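Local atomic coordinates of CmeC (Campylobacter jejuni, PDB entry 4MT4), a protein that probably forms the trimeric outer membrane channel through which a multidrug efflux system expels its substrates from the cell. Residues L52-N57 / L235-D239. Numbering follows the deposited sequence.
Sequences LALKNN and LTSND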
ATOM      1  N   LEU B  52      27.000   4.327   4.085  1.00 48.05           N
ATOM      2  CA  LEU B  52      26.568   2.938   4.187  1.00 49.44           C
ATOM      3  C   LEU B  52      25.212   2.743   3.520  1.00 51.70           C
ATOM      4  O   LEU B  52      24.971   1.727   2.869  1.00 52.65           O
ATOM      5  CB  LEU B  52      26.507   2.500   5.653  1.00 41.34           C
ATOM      6  CG  LEU B  52      27.843   2.183   6.328  1.00 59.49           C
ATOM      7  CD1 LEU B  52      27.682   2.095   7.839  1.00 36.83           C
ATOM      8  CD2 LEU B  52      28.408   0.887   5.771  1.00 44.54           C
ATOM      9  N   ALA B  53      24.330   3.725   3.690  1.00 46.60           N
ATOM     10  CA  ALA B  53      23.021   3.697   3.053  1.00 48.25           C
ATOM     11  C   ALA B  53      23.160   3.775   1.537  1.00 44.98           C
ATOM     12  O   ALA B  53      22.588   2.965   0.811  1.00 46.45           O
ATOM     13  CB  ALA B  53      22.153   4.837   3.570  1.00 42.90           C
ATOM     14  N   LEU B  54      23.944   4.740   1.067  1.00 45.04           N
ATOM     15  CA  LEU B  54      24.174   4.921  -0.363  1.00 45.15           C
ATOM     16  C   LEU B  54      24.879   3.719  -0.985  1.00 49.68           C
ATOM     17  O   LEU B  54      24.920   3.575  -2.207  1.00 50.93           O
ATOM     18  CB  LEU B  54      24.990   6.189  -0.610  1.00 38.53           C
ATOM     19  CG  LEU B  54      24.282   7.507  -0.294  1.00 47.39           C
ATOM     20  CD1 LEU B  54      25.246   8.680  -0.397  1.00 45.20           C
ATOM     21  CD2 LEU B  54      23.089   7.704  -1.219  1.00 43.09           C
ATOM     22  N   LYS B  55      25.431   2.860  -0.135  1.00 45.97           N
ATOM     23  CA  LYS B  55      26.139   1.674  -0.591  1.00 42.46           C
ATOM     24  C   LYS B  55      25.285   0.411  -0.472  1.00 47.90           C
ATOM     25  O   LYS B  55      25.299  -0.437  -1.362  1.00 57.13           O
ATOM     26  CB  LYS B  55      27.438   1.500   0.199  1.00 52.30           C
ATOM     27  CG  LYS B  55      28.185   0.208  -0.093  1.00 53.56           C
ATOM     28  CD  LYS B  55      29.377   0.034   0.835  1.00 57.10           C
ATOM     29  CE  LYS B  55      30.066  -1.303   0.603  1.00 61.54           C
ATOM     30  NZ  LYS B  55      29.150  -2.451   0.848  1.00 53.40           N
ATOM     31  N   ASN B  56      24.531   0.294   0.616  1.00 47.04           N
ATOM     32  CA  ASN B  56      23.869  -0.967   0.938  1.00 39.85           C
ATOM     33  C   ASN B  56      22.337  -0.964   0.871  1.00 40.35           C
ATOM     34  O   ASN B  56      21.727  -2.031   0.824  1.00 43.86           O
ATOM     35  CB  ASN B  56      24.300  -1.424   2.336  1.00 47.10           C
ATOM     36  CG  ASN B  56      25.799  -1.638   2.446  1.00 50.89           C
ATOM     37  OD1 ASN B  56      26.446  -2.089   1.500  1.00 48.90           O
ATOM     38  ND2 ASN B  56      26.360  -1.315   3.606  1.00 46.53           N
ATOM     39  N   ASN B  57      21.717   0.214   0.867  1.00 39.15           N
ATOM     40  CA  ASN B  57      20.253   0.294   0.885  1.00 37.40           C
ATOM     41  C   ASN B  57      19.617  -0.397  -0.318  1.00 49.14           C
ATOM     42  O   ASN B  57      19.921  -0.081  -1.466  1.00 45.21           O
ATOM     43  CB  ASN B  57      19.789   1.750   0.947  1.00 38.48           C
ATOM     44  CG  ASN B  57      18.304   1.875   1.231  1.00 49.04           C
ATOM     45  OD1 ASN B  57      17.479   1.832   0.317  1.00 52.10           O
ATOM     46  ND2 ASN B  57      17.955   2.035   2.502  1.00 37.09           N
ATOM     47  N   LEU B 235      18.412  -0.010   7.349  1.00 48.79           N
ATOM     48  CA  LEU B 235      18.579   1.022   6.333  1.00 48.30           C
ATOM     49  C   LEU B 235      19.980   1.066   5.716  1.00 51.23           C
ATOM     50  O   LEU B 235      20.142   1.526   4.587  1.00 50.91           O
ATOM     51  CB  LEU B 235      18.247   2.398   6.922  1.00 39.12           C
ATOM     52  CG  LEU B 235      16.773   2.790   7.059  1.00 48.81           C
ATOM     53  CD1 LEU B 235      16.636   4.072   7.866  1.00 41.98           C
ATOM     54  CD2 LEU B 235      16.124   2.946   5.691  1.00 33.94           C
ATOM     55  N   THR B 236      20.986   0.592   6.447  1.00 47.93           N
ATOM     56  CA  THR B 236      22.373   0.873   6.078  1.00 42.20           C
ATOM     57  C   THR B 236      23.324  -0.327   6.016  1.00 40.17           C
ATOM     58  O   THR B 236      24.412  -0.221   5.443  1.00 47.40           O
ATOM     59  CB  THR B 236      22.990   1.897   7.059  1.00 44.18           C
ATOM     60  OG1 THR B 236      22.919   1.385   8.397  1.00 47.13           O
ATOM     61  CG2 THR B 236      22.251   3.224   6.991  1.00 54.38           C
ATOM     62  N   SER B 237      22.934  -1.458   6.595  1.00 45.64           N
ATOM     63  CA  SER B 237      23.869  -2.571   6.750  1.00 54.53           C
ATOM     64  C   SER B 237      23.609  -3.748   5.812  1.00 54.75           C
ATOM     65  O   SER B 237      22.465  -4.050   5.473  1.00 53.71           O
ATOM     66  CB  SER B 237      23.851  -3.069   8.198  1.00 47.69           C
ATOM     67  OG  SER B 237      24.795  -4.108   8.386  1.00 65.17           O
ATOM     68  N   ASN B 238      24.690  -4.406   5.399  1.00 52.74           N
ATOM     69  CA  ASN B 238      24.609  -5.648   4.634  1.00 56.82           C
ATOM     70  C   ASN B 238      25.320  -6.777   5.373  1.00 61.69           C
ATOM     71  O   ASN B 238      25.533  -7.860   4.826  1.00 65.60           O
ATOM     72  CB  ASN B 238      25.214  -5.473   3.240  1.00 63.46           C
ATOM     73  CG  ASN B 238      26.707  -5.212   3.280  1.00 68.36           C
ATOM     74  OD1 ASN B 238      27.217  -4.594   4.215  1.00 63.63           O
ATOM     75  ND2 ASN B 238      27.419  -5.687   2.263  1.00 61.73           N
ATOM     76  N   ASP B 239      25.692  -6.506   6.620  1.00 56.68           N
ATOM     77  CA  ASP B 239      26.360  -7.489   7.462  1.00 55.77           C
ATOM     78  C   ASP B 239      25.388  -8.015   8.513  1.00 57.13           C
ATOM     79  O   ASP B 239      24.850  -7.250   9.310  1.00 49.07           O
ATOM     80  CB  ASP B 239      27.593  -6.874   8.131  1.00 66.21           C
ATOM     81  CG  ASP B 239      28.453  -7.906   8.834  1.00 60.51           C
ATOM     82  OD1 ASP B 239      28.044  -8.395   9.908  1.00 67.87           O
ATOM     83  OD2 ASP B 239      29.544  -8.224   8.316  1.00 72.42           O
TER
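The backbones come close where Ala-53, near the end of helix 44-56, meets Thr-236, the last residue of helix 201-236, with their CA atoms 4.2 Å apart. Two asparagine amides bind carbonyls at that helix end. Asn-56 ND2 donates to Thr-236 O at 2.9 Å. The bond is nearly straight (166°), and the carbonyl oxygen lies almost in the plane of the amide. Asn-57 ND2 reaches Leu-235 O at 3.1 Å, on a lone pair in the carbonyl plane. Its CG stands anti to the backbone N (chi1 -169°), which carries the amide across to Leu-235. The other end of that amide, OD1, caps helix 58-79 through the backbone N of Leu-60, so one side chain serves two helices. Asn-56 OD1 accepts from Lys-55 NZ at 2.8 Å, and Lys-55 also forms a salt bridge with Asp-468. Both ends of the Asn-56 amide are therefore held, which fixes its rotation. The Asn-238 amide stacks on it, the planes 20° apart. Beside these bonds, Thr-236 CG2 packs on Ala-53 CB at 3.8 Å. Thr-236 OG1 turns back to Leu-232 O in its own helix. Beyond the helix end, Ser-237 OG accepts from Asp-239 N in an ST turn and is also hydrogen-bonded to Asp-242. Side-chain capping of a helix C-terminus thus joins helix 44-56 to helix 201-236, one of the shorter helices of the outer membrane factor α-helical barrel.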